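Local coordinates for protein chitinase A (Pteris ryukyuensis, PDB 4RL3) that probably hydrolyses chitin as a class III chitinase of glycoside hydrolase family 18, this chain being its catalytic domain, at residues A[183-187]-A[196-200]; A[117-122]-A[151-157]; A[21-26]-A[267-271]; A[12-17]-A[52-58]; A[90-94]-A[134-138]. One frame throughout, in Å; residues are numbered along the deposited sequence.

Interaction 1. Residues A[183-187]-A[196-200]; sequences QFYSY and YVSLY. With ACT (acetate ion), chain E.
Phe184 meets Tyr196 and Tyr200 in an aromatic cluster that packs the loop after strand 179-180 onto helix 193-206 of the TIM barrel. Phe184 carries CG anti to its own carbonyl carbon (chi1 -72°), which sends the ring toward the helix, where two tyrosines one turn apart receive its root and its far end. Tyr196 crosses it at about a right angle: the hydroxyl OH lies 3.3 Å from Phe184 CB, and the ring planes are inclined at 44°, neither stacked nor T-shaped. At the other end Phe184 CZ comes to 3.5 Å from Tyr200 CD2; these two planes are nearer parallel, 28° apart, but slid until the rings barely overlap. Leu199 O stands at the edge of the Phe184 ring, 3.7 Å from CE1. Both tyrosine hydroxyls bond to backbone carbonyls beyond the cluster, Tyr196 to Ser216 and Tyr200 to Val213, tying the helix to strand 215-218 and its approach. Tyr187 offers one ring face to Leu199, whose CD2 sits over the ring 4.0 Å from its centroid, a CH-pi contact; Ser186 OG lies over the opposite face. Tyr187 OH is bonded to Asp160 and takes a proton from a water that also donates to Leu199 O. On the loop side turned from the helix, Tyr185 donates from OH to OXT of an acetate, probably from the crystallisation liquor, at 2.6 Å.

Interaction 2. Residues A[117-122]-A[151-157]; sequences DGIDID and ISVASIA
Asp120 and Ser155 stand side by side on one face of two parallel strands whose axes diverge by 9°. Ser155 keeps OG between its backbone N and carbonyl carbon (chi1 58°), from where it donates to Asp120 OD1 over 2.7 Å, on the anti side and 17° out of the carboxylate plane. The same OG is bonded to Arg5 and to a water that also reaches Ile119 O, while Asp120 OD2 binds the hydroxyls of Tyr7 and Ser78. Were Asp120 an alanine, the hydroxyls of Tyr7 and Ser78 would probably lose this acceptor, and Ser155 OG would keep Arg5 and the water. Ile119, Ile121 and Ile156 take the other face: Ile121 CB lies 4.1 Å from Ile156 CG2, the two side chains crossing aslant, under helices 131-147 and 163-173. Gly118 brings its CA to 3.0 Å from Val153 O, where a CB would clash. After Asp117 O takes both Ser152 N and Val153 N, backbone bonds alternate, Ile121 N to Ser155 O at 2.8 Å among them. Strand 118-123, helix 131-147 and strand 153-156 form a right-handed beta-alpha-beta unit of the TIM barrel, and 117-122 carries the aspartates of the DxxDxDxE signature of family 18.

Interaction 3. Residues A[21-26]-A[267-271]; sequences PINSGV and QTLLT
Gln267 grips the backbone of the loop at Pro21 and Asn23 with both ends of its amide. Its CG stands anti to its carbonyl carbon (chi1 -65°) and the chain then runs extended, carrying the amide from the helix to the loop. NE2 donates to Pro21 O at 2.8 Å; the bond is almost perfectly straight and lies in the glutamine amide plane, yet it meets Pro21 O from 50° above the carbonyl plane. OE1 in turn accepts from Asn23 N at 2.9 Å, and a second bond from NE2 to Glu263 O helps fix the amide's rotation. Beside this clamp the packing is tight: Val26 CG1 presses on Thr271 CG2 at 3.4 Å, closer than usual for two methyls, the side chains crossing at about a right angle. Phe4 of strand 3-8 backs Val26 and Gln267. The outer side is looser and wetter. There a water accepts from Asn23 ND2 at 2.8 Å and donates at 2.9 Å to Thr268 OG1, itself also bonded to Gln264 OE1. Asn23 OD1, meanwhile, accepts from Gly25 N in an Asx turn, which sits within a type I turn running to Val26. So the final helix, 261-271, is fastened to the turn leading into strand 27-36 of the TIM barrel.

Interaction 4. Residues A[12-17]-A[52-58]; sequences YNGVQF and YWQNSVL
Tyr12 and Gln54 bring their CA atoms to 5.0 Å where two irregular loops lie alongside each other, Gln54 at the centre of an inverse gamma turn and Gly14 at a positive phi of 93°. The Tyr12 ring lays one face over the Gln54 backbone, its CE2 3.7 Å from Gln54 CA, while the two side chains slide past each other in opposite directions. A water hydrogen-bonds Tyr12 OH and lies within reach of Trp53 O. With CG anti to N (chi1 -165°) and the chain extended beyond, Gln54 carries its amide across to the other loop, and OE1 accepts from Gly14 N at 2.9 Å, on a lone pair in the carbonyl plane, though the bond is bent at the hydrogen. Next door Asn13 OD1 accepts from Val15 N in an Asx turn, and Asn13 ND2 is bonded to Asp251 O. The other end is apolar. Leu58 sets CD2 over the centre of the Phe17 ring, 3.9 Å from its centroid and only 6° off the normal; Ile8 and Leu32 touch both residues. Gln16 CG rests 3.6 Å from Val57 CG1, and a water links Gln16 NE2 to Val57 O. Chemically the contact is divided: the Gln54 amide holds the Asx turn by the N-H of Gly14, water spans polar groups at the margins, and the leucine-phenylalanine pair sinks its end of the loops into the hydrophobic layer between barrel strands and helix 60-69.

Interaction 5. Residues A[90-94]-A[134-138]; sequences QFTAT and FVSCI
A T-shaped stack of Phe91 and Phe134 joins the loop that precedes helix 96-114 to helix 131-147. Phe134 presents its edge: CD1 stands over the centre of one Phe91 ring face, 3.6 Å from Phe91 CD2, with the planes at 84° and the centroids 5.0 Å apart. Phe91 holds CG anti to its backbone N (chi1 -172°), a setting that extends the ring from the loop toward the helix and brings its far end against Cys137 and Ile138. There CZ comes to 3.6 Å from Cys137 CB, and Cys137 SG lies at the rim of the ring, near its plane and 5.2 Å from the centroid, a sulfur-aromatic contact at the edge rather than over the face. Cys137 SG also lies 4.2 Å from Ala93 CB. In the TIM barrel helix 131-147 belongs to the outer layer, and Phe134 and Ile138 turn from it toward Ile121 of strand 118-123; Phe91 thus reaches the seam between the helix and the barrel strands. Trp99 of helix 96-114 and Tyr123 also meet the Phe91 ring, the latter edge-to-face, making this a largely aromatic cluster. A serine in place of Phe91 would probably open a gap beside Cys137 and leave the edge of Phe134 without the ring face it now points into. Farther along the helix Ile138 slides past the ring in the opposite direction, its terminal CD1 4.0 Å from Phe91 CE2.

Overall arrangement
All five contacts belong to one TIM barrel. The centre of interaction 2, on two neighbouring barrel strands, is about 7 Å from the centre of the chain; the others lie about 16 to 18 Å out. Interaction 2 touches interaction 1, where Gln183 NE2 probably bonds to Ala157 O, and interaction 5, where Ile121 packs on Phe134 and Ile138. The segments of interactions 2 and 5 alternate along the chain, helix 131-147 of interaction 5 linking the two strands of interaction 2. Interaction 3 encloses interactions 1, 2 and 5 and crosses interaction 4, bringing the last helix back beside the first strands' connection. Interactions 3 and 5 lie on opposite sides of the chain's centre, about 36 Å between centres.

Interaction 1. Residues A[183-187]-A[196-200]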
# COMPACT_ATOMS: atom_id res chain seq x y z
N GLN A 183 -1.19 1.08 8.68
CA GLN A 183 -0.54 -0.17 9.06
C GLN A 183 -0.82 -0.55 10.52
O GLN A 183 -0.05 -0.23 11.42
CB GLN A 183 0.96 -0.06 8.86
CG GLN A 183 1.39 0.23 7.43
CD GLN A 183 2.90 0.29 7.29
OE1 GLN A 183 3.62 -0.43 7.98
NE2 GLN A 183 3.38 1.16 6.42
N PHE A 184 -1.91 -1.29 10.74
CA PHE A 184 -2.31 -1.67 12.11
C PHE A 184 -1.44 -2.78 12.69
O PHE A 184 -1.46 -3.00 13.90
CB PHE A 184 -3.79 -2.03 12.14
CG PHE A 184 -4.68 -0.83 12.01
CD1 PHE A 184 -4.91 0.01 13.10
CD2 PHE A 184 -5.26 -0.50 10.79
CE1 PHE A 184 -5.72 1.13 12.97
CE2 PHE A 184 -6.08 0.61 10.67
CZ PHE A 184 -6.30 1.44 11.76
N TYR A 185 -0.66 -3.42 11.83
CA TYR A 185 0.31 -4.42 12.25
C TYR A 185 1.55 -3.79 12.90
O TYR A 185 2.45 -4.52 13.32
CB TYR A 185 0.68 -5.37 11.10
CG TYR A 185 0.88 -4.71 9.75
CD1 TYR A 185 -0.19 -4.51 8.88
CD2 TYR A 185 2.14 -4.29 9.34
CE1 TYR A 185 -0.02 -3.90 7.65
CE2 TYR A 185 2.33 -3.69 8.10
CZ TYR A 185 1.26 -3.50 7.26
OH TYR A 185 1.45 -2.91 6.04
N SER A 186 1.59 -2.46 12.97
CA SER A 186 2.57 -1.74 13.79
C SER A 186 2.28 -1.90 15.29
O SER A 186 3.16 -1.64 16.11
CB SER A 186 2.57 -0.24 13.43
OG SER A 186 1.30 0.35 13.68
N TYR A 187 1.06 -2.30 15.66
CA TYR A 187 0.70 -2.46 17.07
C TYR A 187 1.08 -3.85 17.57
O TYR A 187 1.47 -4.72 16.79
CB TYR A 187 -0.79 -2.15 17.29
CG TYR A 187 -1.12 -0.70 16.99
CD1 TYR A 187 -0.52 0.33 17.70
CD2 TYR A 187 -1.98 -0.37 15.96
CE1 TYR A 187 -0.79 1.65 17.41
CE2 TYR A 187 -2.26 0.95 15.65
CZ TYR A 187 -1.67 1.96 16.38
OH TYR A 187 -1.94 3.28 16.08
N TYR A 196 -8.23 -3.26 19.26
CA TYR A 196 -8.07 -2.98 17.83
C TYR A 196 -9.13 -1.99 17.34
O TYR A 196 -8.82 -1.08 16.56
CB TYR A 196 -8.14 -4.26 17.01
CG TYR A 196 -7.73 -4.09 15.56
CD1 TYR A 196 -8.62 -3.56 14.62
CD2 TYR A 196 -6.46 -4.47 15.12
CE1 TYR A 196 -8.24 -3.40 13.30
CE2 TYR A 196 -6.07 -4.30 13.80
CZ TYR A 196 -6.98 -3.77 12.90
OH TYR A 196 -6.63 -3.62 11.58
N VAL A 197 -10.37 -2.20 17.76
CA VAL A 197 -11.44 -1.27 17.41
C VAL A 197 -11.09 0.14 17.91
O VAL A 197 -11.24 1.12 17.18
CB VAL A 197 -12.81 -1.74 17.94
CG1 VAL A 197 -13.86 -0.67 17.74
CG2 VAL A 197 -13.23 -3.03 17.25
N SER A 198 -10.59 0.24 19.14
CA SER A 198 -10.18 1.54 19.67
C SER A 198 -9.02 2.16 18.86
O SER A 198 -9.04 3.35 18.54
CB SER A 198 -9.76 1.41 21.14
OG SER A 198 -10.85 1.01 21.96
N LEU A 199 -8.04 1.34 18.52
CA LEU A 199 -6.88 1.80 17.76
C LEU A 199 -7.30 2.26 16.36
O LEU A 199 -6.78 3.25 15.83
CB LEU A 199 -5.83 0.69 17.64
CG LEU A 199 -5.17 0.28 18.96
CD1 LEU A 199 -4.46 -1.05 18.80
CD2 LEU A 199 -4.22 1.35 19.44
N TYR A 200 -8.24 1.53 15.77
CA TYR A 200 -8.79 1.89 14.48
C TYR A 200 -9.50 3.25 14.55
O TYR A 200 -9.31 4.10 13.68
CB TYR A 200 -9.74 0.80 13.94
CG TYR A 200 -10.35 1.25 12.63
CD1 TYR A 200 -11.50 2.05 12.62
CD2 TYR A 200 -9.75 0.95 11.42
CE1 TYR A 200 -12.02 2.51 11.43
CE2 TYR A 200 -10.28 1.41 10.23
CZ TYR A 200 -11.42 2.18 10.24
OH TYR A 200 -11.94 2.68 9.08
C ACT E . 4.12 -1.61 4.47
O ACT E . 5.30 -1.27 4.22
OXT ACT E . 3.96 -2.37 5.46
CH3 ACT E . 2.97 -1.16 3.62
O HOH W 1 -4.37 4.31 16.82

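Interaction 2. Residues A[117-122]-A[151-157]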
# COMPACT_ATOMS: atom_id res chain seq x y z
N ASP A 117 -2.83 0.61 -12.26
CA ASP A 117 -4.02 1.40 -11.99
C ASP A 117 -3.81 2.50 -10.96
O ASP A 117 -4.72 3.31 -10.72
CB ASP A 117 -5.12 0.47 -11.47
CG ASP A 117 -5.57 -0.52 -12.53
OD1 ASP A 117 -6.26 -0.07 -13.46
OD2 ASP A 117 -5.20 -1.71 -12.45
N GLY A 118 -2.64 2.54 -10.33
CA GLY A 118 -2.44 3.48 -9.24
C GLY A 118 -1.15 3.31 -8.49
O GLY A 118 -0.34 2.42 -8.78
N ILE A 119 -0.94 4.21 -7.53
CA ILE A 119 0.26 4.21 -6.70
C ILE A 119 -0.10 4.32 -5.23
O ILE A 119 -1.13 4.89 -4.87
CB ILE A 119 1.25 5.34 -7.08
CG1 ILE A 119 0.66 6.74 -6.85
CG2 ILE A 119 1.68 5.18 -8.54
CD1 ILE A 119 1.69 7.85 -6.88
N ASP A 120 0.77 3.77 -4.40
CA ASP A 120 0.66 3.77 -2.95
C ASP A 120 1.96 4.38 -2.42
O ASP A 120 3.05 3.99 -2.86
CB ASP A 120 0.50 2.33 -2.45
CG ASP A 120 0.53 2.22 -0.95
OD1 ASP A 120 -0.40 2.75 -0.31
OD2 ASP A 120 1.45 1.59 -0.41
N ILE A 121 1.84 5.30 -1.47
CA ILE A 121 3.00 5.99 -0.91
C ILE A 121 3.42 5.32 0.41
O ILE A 121 2.68 5.36 1.39
CB ILE A 121 2.70 7.48 -0.65
CG1 ILE A 121 1.98 8.13 -1.84
CG2 ILE A 121 3.99 8.22 -0.31
CD1 ILE A 121 2.70 8.08 -3.18
N ASP A 122 4.62 4.74 0.42
CA ASP A 122 5.07 3.93 1.56
C ASP A 122 6.51 4.27 1.94
O ASP A 122 7.28 3.39 2.30
CB ASP A 122 4.92 2.44 1.26
CG ASP A 122 5.11 1.55 2.48
OD1 ASP A 122 4.79 1.99 3.61
OD2 ASP A 122 5.58 0.39 2.29
N ILE A 151 -3.70 7.35 -13.42
CA ILE A 151 -4.11 6.46 -12.33
C ILE A 151 -5.55 6.74 -11.93
O ILE A 151 -6.02 7.87 -12.07
CB ILE A 151 -3.23 6.61 -11.07
CG1 ILE A 151 -3.34 8.01 -10.43
CG2 ILE A 151 -1.78 6.24 -11.39
CD1 ILE A 151 -2.55 8.17 -9.15
N SER A 152 -6.22 5.70 -11.45
CA SER A 152 -7.55 5.82 -10.86
C SER A 152 -7.52 5.78 -9.33
O SER A 152 -8.47 6.21 -8.70
CB SER A 152 -8.49 4.72 -11.37
OG SER A 152 -8.07 3.42 -11.00
N VAL A 153 -6.45 5.26 -8.73
CA VAL A 153 -6.40 5.09 -7.26
C VAL A 153 -5.05 5.53 -6.71
O VAL A 153 -4.02 5.05 -7.17
CB VAL A 153 -6.66 3.63 -6.83
CG1 VAL A 153 -6.74 3.50 -5.30
CG2 VAL A 153 -7.94 3.09 -7.48
N ALA A 154 -5.07 6.43 -5.74
CA ALA A 154 -3.87 6.80 -4.98
C ALA A 154 -4.13 6.49 -3.51
O ALA A 154 -5.24 6.73 -3.00
CB ALA A 154 -3.51 8.27 -5.18
N SER A 155 -3.10 5.96 -2.85
CA SER A 155 -3.17 5.65 -1.43
C SER A 155 -1.88 6.01 -0.72
O SER A 155 -0.84 6.22 -1.35
CB SER A 155 -3.48 4.17 -1.20
OG SER A 155 -2.53 3.30 -1.80
N ILE A 156 -2.00 6.09 0.60
CA ILE A 156 -0.85 6.31 1.48
C ILE A 156 -0.84 5.17 2.48
O ILE A 156 -1.89 4.62 2.79
CB ILE A 156 -0.90 7.69 2.18
CG1 ILE A 156 -2.21 7.90 2.92
CG2 ILE A 156 -0.70 8.79 1.15
CD1 ILE A 156 -2.17 9.08 3.87
N ALA A 157 0.34 4.84 3.00
CA ALA A 157 0.50 3.71 3.92
C ALA A 157 1.16 4.12 5.26
O ALA A 157 2.27 3.72 5.56
CB ALA A 157 1.29 2.59 3.25
O HOH W 2 -7.31 2.40 -13.38
O HOH W 3 -3.22 2.91 -4.66

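Interaction 3. Residues A[21-26]-A[267-271]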
# COMPACT_ATOMS: atom_id res chain seq x y z
N PRO A 21 -5.95 -15.95 -3.10
CA PRO A 21 -7.39 -16.13 -3.26
C PRO A 21 -8.04 -14.82 -3.69
O PRO A 21 -7.77 -13.77 -3.09
CB PRO A 21 -7.86 -16.56 -1.86
CG PRO A 21 -6.64 -17.01 -1.15
CD PRO A 21 -5.50 -16.23 -1.72
N ILE A 22 -8.86 -14.88 -4.75
CA ILE A 22 -9.58 -13.71 -5.27
C ILE A 22 -11.09 -13.98 -5.23
O ILE A 22 -11.59 -14.86 -5.93
CB ILE A 22 -9.15 -13.39 -6.73
CG1 ILE A 22 -7.66 -13.04 -6.80
CG2 ILE A 22 -10.00 -12.27 -7.31
CD1 ILE A 22 -7.05 -13.18 -8.18
N ASN A 23 -11.79 -13.23 -4.39
CA ASN A 23 -13.25 -13.31 -4.30
C ASN A 23 -13.84 -12.34 -5.32
O ASN A 23 -13.46 -11.18 -5.35
CB ASN A 23 -13.68 -12.92 -2.88
CG ASN A 23 -15.16 -13.13 -2.63
OD1 ASN A 23 -16.00 -12.60 -3.35
ND2 ASN A 23 -15.48 -13.89 -1.60
N SER A 24 -14.78 -12.81 -6.14
CA SER A 24 -15.34 -11.97 -7.21
C SER A 24 -16.18 -10.78 -6.72
O SER A 24 -16.48 -9.85 -7.49
CB SER A 24 -16.18 -12.82 -8.17
OG SER A 24 -17.37 -13.28 -7.55
N GLY A 25 -16.56 -10.82 -5.45
CA GLY A 25 -17.47 -9.84 -4.87
C GLY A 25 -16.84 -8.63 -4.20
O GLY A 25 -17.56 -7.76 -3.70
N VAL A 26 -15.51 -8.59 -4.16
CA VAL A 26 -14.81 -7.42 -3.61
C VAL A 26 -14.17 -6.63 -4.73
O VAL A 26 -13.93 -7.16 -5.82
CB VAL A 26 -13.70 -7.80 -2.58
CG1 VAL A 26 -14.27 -8.59 -1.41
CG2 VAL A 26 -12.54 -8.56 -3.23
N GLN A 267 -11.89 -11.39 2.70
CA GLN A 267 -12.77 -11.10 1.59
C GLN A 267 -14.18 -11.62 1.83
O GLN A 267 -15.16 -10.98 1.45
CB GLN A 267 -12.20 -11.67 0.28
CG GLN A 267 -10.90 -10.99 -0.12
CD GLN A 267 -10.24 -11.66 -1.28
OE1 GLN A 267 -10.65 -11.45 -2.43
NE2 GLN A 267 -9.21 -12.46 -1.01
N THR A 268 -14.28 -12.79 2.46
CA THR A 268 -15.58 -13.34 2.83
C THR A 268 -16.28 -12.40 3.81
O THR A 268 -17.48 -12.12 3.66
CB THR A 268 -15.42 -14.77 3.37
OG1 THR A 268 -15.11 -15.61 2.26
CG2 THR A 268 -16.70 -15.28 4.05
N LEU A 269 -15.53 -11.86 4.77
CA LEU A 269 -16.12 -10.92 5.73
C LEU A 269 -16.67 -9.69 5.01
O LEU A 269 -17.77 -9.22 5.32
CB LEU A 269 -15.08 -10.51 6.78
CG LEU A 269 -15.51 -9.52 7.88
CD1 LEU A 269 -14.55 -9.65 9.04
CD2 LEU A 269 -15.55 -8.07 7.41
N LEU A 270 -15.92 -9.17 4.05
CA LEU A 270 -16.32 -7.96 3.35
C LEU A 270 -17.56 -8.16 2.47
O LEU A 270 -18.31 -7.22 2.25
CB LEU A 270 -15.17 -7.40 2.51
CG LEU A 270 -14.02 -6.83 3.34
CD1 LEU A 270 -12.82 -6.59 2.43
CD2 LEU A 270 -14.41 -5.56 4.08
N THR A 271 -17.77 -9.39 1.99
CA THR A 271 -18.87 -9.67 1.07
C THR A 271 -20.11 -10.30 1.72
O THR A 271 -21.13 -10.43 1.06
CB THR A 271 -18.40 -10.57 -0.10
OG1 THR A 271 -17.82 -11.78 0.41
CG2 THR A 271 -17.38 -9.84 -0.93
O HOH W 4 -13.45 -15.13 -0.13

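Interaction 4. Residues A[12-17]-A[52-58]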
# COMPACT_ATOMS: atom_id res chain seq x y z
N TYR A 12 11.03 -11.46 -3.32
CA TYR A 12 11.58 -12.32 -4.37
C TYR A 12 11.53 -13.79 -3.95
O TYR A 12 12.53 -14.51 -4.04
CB TYR A 12 13.01 -11.90 -4.75
CG TYR A 12 13.14 -10.51 -5.35
CD1 TYR A 12 12.97 -9.37 -4.57
CD2 TYR A 12 13.48 -10.33 -6.70
CE1 TYR A 12 13.09 -8.10 -5.12
CE2 TYR A 12 13.61 -9.06 -7.25
CZ TYR A 12 13.41 -7.95 -6.45
OH TYR A 12 13.55 -6.69 -7.01
N ASN A 13 10.37 -14.23 -3.49
CA ASN A 13 10.23 -15.60 -2.98
C ASN A 13 9.39 -16.50 -3.86
O ASN A 13 9.07 -17.62 -3.47
CB ASN A 13 9.78 -15.65 -1.51
CG ASN A 13 8.30 -15.33 -1.30
OD1 ASN A 13 7.53 -15.10 -2.24
ND2 ASN A 13 7.91 -15.32 -0.03
N GLY A 14 9.03 -16.00 -5.05
CA GLY A 14 8.33 -16.81 -6.03
C GLY A 14 6.83 -16.72 -5.99
O GLY A 14 6.16 -17.32 -6.82
N VAL A 15 6.28 -15.97 -5.04
CA VAL A 15 4.83 -15.84 -4.97
C VAL A 15 4.30 -15.16 -6.24
O VAL A 15 4.95 -14.30 -6.82
CB VAL A 15 4.38 -15.09 -3.69
CG1 VAL A 15 4.84 -13.63 -3.72
CG2 VAL A 15 2.87 -15.20 -3.50
N GLN A 16 3.12 -15.60 -6.66
CA GLN A 16 2.48 -15.09 -7.86
C GLN A 16 1.09 -14.56 -7.52
O GLN A 16 0.53 -14.92 -6.47
CB GLN A 16 2.40 -16.20 -8.90
CG GLN A 16 3.77 -16.74 -9.29
CD GLN A 16 3.70 -17.83 -10.33
OE1 GLN A 16 3.78 -19.03 -9.99
NE2 GLN A 16 3.53 -17.46 -11.58
N PHE A 17 0.56 -13.70 -8.38
CA PHE A 17 -0.81 -13.20 -8.23
C PHE A 17 -1.74 -14.41 -8.12
O PHE A 17 -2.69 -14.42 -7.35
CB PHE A 17 -1.28 -12.36 -9.43
CG PHE A 17 -0.47 -11.10 -9.71
CD1 PHE A 17 -0.30 -10.14 -8.73
CD2 PHE A 17 0.04 -10.86 -10.97
CE1 PHE A 17 0.41 -8.97 -8.99
CE2 PHE A 17 0.74 -9.69 -11.25
CZ PHE A 17 0.94 -8.75 -10.25
N TYR A 52 11.82 -2.84 -7.82
CA TYR A 52 12.31 -3.71 -6.76
C TYR A 52 11.21 -4.63 -6.24
O TYR A 52 11.07 -4.86 -5.04
CB TYR A 52 12.99 -2.92 -5.65
CG TYR A 52 14.20 -2.16 -6.16
CD1 TYR A 52 15.41 -2.81 -6.40
CD2 TYR A 52 14.12 -0.80 -6.43
CE1 TYR A 52 16.50 -2.12 -6.88
CE2 TYR A 52 15.21 -0.10 -6.92
CZ TYR A 52 16.40 -0.77 -7.14
OH TYR A 52 17.48 -0.07 -7.62
N TRP A 53 10.40 -5.13 -7.17
CA TRP A 53 9.66 -6.37 -6.92
C TRP A 53 10.20 -7.42 -7.86
O TRP A 53 10.98 -7.13 -8.77
CB TRP A 53 8.15 -6.21 -7.10
CG TRP A 53 7.69 -5.96 -8.51
CD1 TRP A 53 7.32 -6.90 -9.44
CD2 TRP A 53 7.49 -4.69 -9.12
NE1 TRP A 53 6.92 -6.28 -10.61
CE2 TRP A 53 7.01 -4.92 -10.43
CE3 TRP A 53 7.65 -3.37 -8.69
CZ2 TRP A 53 6.72 -3.88 -11.31
CZ3 TRP A 53 7.36 -2.35 -9.57
CH2 TRP A 53 6.90 -2.61 -10.86
N GLN A 54 9.75 -8.66 -7.66
CA GLN A 54 10.21 -9.79 -8.46
C GLN A 54 9.55 -9.77 -9.83
O GLN A 54 8.65 -10.57 -10.12
CB GLN A 54 9.95 -11.11 -7.74
CG GLN A 54 10.72 -12.26 -8.35
CD GLN A 54 10.61 -13.57 -7.58
OE1 GLN A 54 9.59 -13.86 -6.95
NE2 GLN A 54 11.67 -14.37 -7.63
N ASN A 55 10.01 -8.85 -10.67
CA ASN A 55 9.35 -8.59 -11.96
C ASN A 55 9.64 -9.62 -13.04
O ASN A 55 8.98 -9.61 -14.09
CB ASN A 55 9.66 -7.18 -12.47
CG ASN A 55 11.13 -6.98 -12.82
OD1 ASN A 55 12.02 -7.41 -12.09
ND2 ASN A 55 11.38 -6.31 -13.93
N SER A 56 10.62 -10.50 -12.82
CA SER A 56 10.79 -11.65 -13.71
C SER A 56 9.64 -12.65 -13.57
O SER A 56 9.38 -13.43 -14.50
CB SER A 56 12.11 -12.36 -13.43
OG SER A 56 12.13 -12.95 -12.15
N VAL A 57 8.94 -12.59 -12.43
CA VAL A 57 7.77 -13.43 -12.14
C VAL A 57 6.49 -12.63 -12.30
O VAL A 57 5.57 -13.04 -13.01
CB VAL A 57 7.87 -14.04 -10.72
CG1 VAL A 57 6.60 -14.78 -10.34
CG2 VAL A 57 9.09 -14.95 -10.64
N LEU A 58 6.45 -11.46 -11.65
CA LEU A 58 5.31 -10.55 -11.72
C LEU A 58 5.57 -9.59 -12.87
O LEU A 58 5.93 -8.43 -12.69
CB LEU A 58 5.11 -9.83 -10.38
CG LEU A 58 4.92 -10.79 -9.19
CD1 LEU A 58 4.96 -10.10 -7.84
CD2 LEU A 58 3.63 -11.59 -9.31
O HOH W 5 13.68 -6.32 -9.79
O HOH W 6 7.17 -12.66 -6.38
O HOH W 7 3.24 -14.76 -12.40

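Interaction 5. Residues A[90-94]-A[134-138]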
# COMPACT_ATOMS: atom_id res chain seq x y z
N GLN A 90 15.78 6.48 2.33
CA GLN A 90 15.60 7.86 2.76
C GLN A 90 14.95 8.65 1.65
O GLN A 90 15.48 8.69 0.53
CB GLN A 90 16.96 8.50 3.08
CG GLN A 90 17.63 7.94 4.32
CD GLN A 90 16.90 8.32 5.59
OE1 GLN A 90 15.99 9.16 5.59
NE2 GLN A 90 17.30 7.70 6.70
N PHE A 91 13.80 9.26 1.92
CA PHE A 91 13.24 10.14 0.91
C PHE A 91 14.19 11.30 0.69
O PHE A 91 14.61 11.96 1.63
CB PHE A 91 11.86 10.68 1.29
CG PHE A 91 11.20 11.42 0.17
CD1 PHE A 91 11.50 12.75 -0.08
CD2 PHE A 91 10.32 10.77 -0.68
CE1 PHE A 91 10.92 13.42 -1.14
CE2 PHE A 91 9.74 11.43 -1.74
CZ PHE A 91 10.04 12.76 -1.97
N THR A 92 14.53 11.56 -0.57
CA THR A 92 15.45 12.66 -0.85
C THR A 92 15.27 13.22 -2.27
O THR A 92 15.00 12.48 -3.23
CB THR A 92 16.91 12.23 -0.56
OG1 THR A 92 17.80 13.35 -0.73
CG2 THR A 92 17.33 11.09 -1.43
N ALA A 93 15.36 14.54 -2.36
CA ALA A 93 15.11 15.25 -3.60
C ALA A 93 16.20 16.29 -3.81
O ALA A 93 16.55 17.02 -2.89
CB ALA A 93 13.76 15.94 -3.55
N THR A 94 16.70 16.37 -5.04
CA THR A 94 17.66 17.42 -5.41
C THR A 94 16.98 18.78 -5.34
O THR A 94 17.55 19.74 -4.80
CB THR A 94 18.20 17.17 -6.84
OG1 THR A 94 18.89 15.91 -6.87
CG2 THR A 94 19.15 18.29 -7.28
N PHE A 134 8.76 16.79 1.50
CA PHE A 134 8.12 15.51 1.24
C PHE A 134 6.67 15.68 0.78
O PHE A 134 6.25 15.11 -0.22
CB PHE A 134 8.18 14.60 2.47
CG PHE A 134 7.42 13.31 2.34
CD1 PHE A 134 7.86 12.33 1.46
CD2 PHE A 134 6.26 13.09 3.07
CE1 PHE A 134 7.16 11.15 1.33
CE2 PHE A 134 5.57 11.89 2.96
CZ PHE A 134 6.01 10.93 2.07
N VAL A 135 5.91 16.48 1.52
CA VAL A 135 4.50 16.65 1.21
C VAL A 135 4.31 17.29 -0.17
O VAL A 135 3.45 16.87 -0.94
CB VAL A 135 3.80 17.48 2.32
CG1 VAL A 135 2.40 17.90 1.90
CG2 VAL A 135 3.75 16.69 3.63
N SER A 136 5.10 18.31 -0.47
CA SER A 136 5.03 18.95 -1.78
C SER A 136 5.32 17.96 -2.91
O SER A 136 4.60 17.90 -3.89
CB SER A 136 6.02 20.10 -1.84
OG SER A 136 5.90 20.79 -3.08
N CYS A 137 6.38 17.17 -2.75
CA CYS A 137 6.75 16.19 -3.78
C CYS A 137 5.63 15.19 -4.04
O CYS A 137 5.23 14.96 -5.18
CB CYS A 137 8.02 15.42 -3.38
SG CYS A 137 9.55 16.37 -3.56
N ILE A 138 5.13 14.58 -2.97
CA ILE A 138 4.15 13.52 -3.12
C ILE A 138 2.78 14.07 -3.54
O ILE A 138 2.10 13.47 -4.39
CB ILE A 138 4.00 12.70 -1.83
CG1 ILE A 138 5.32 12.01 -1.47
CG2 ILE A 138 2.86 11.68 -1.94
CD1 ILE A 138 5.87 11.09 -2.53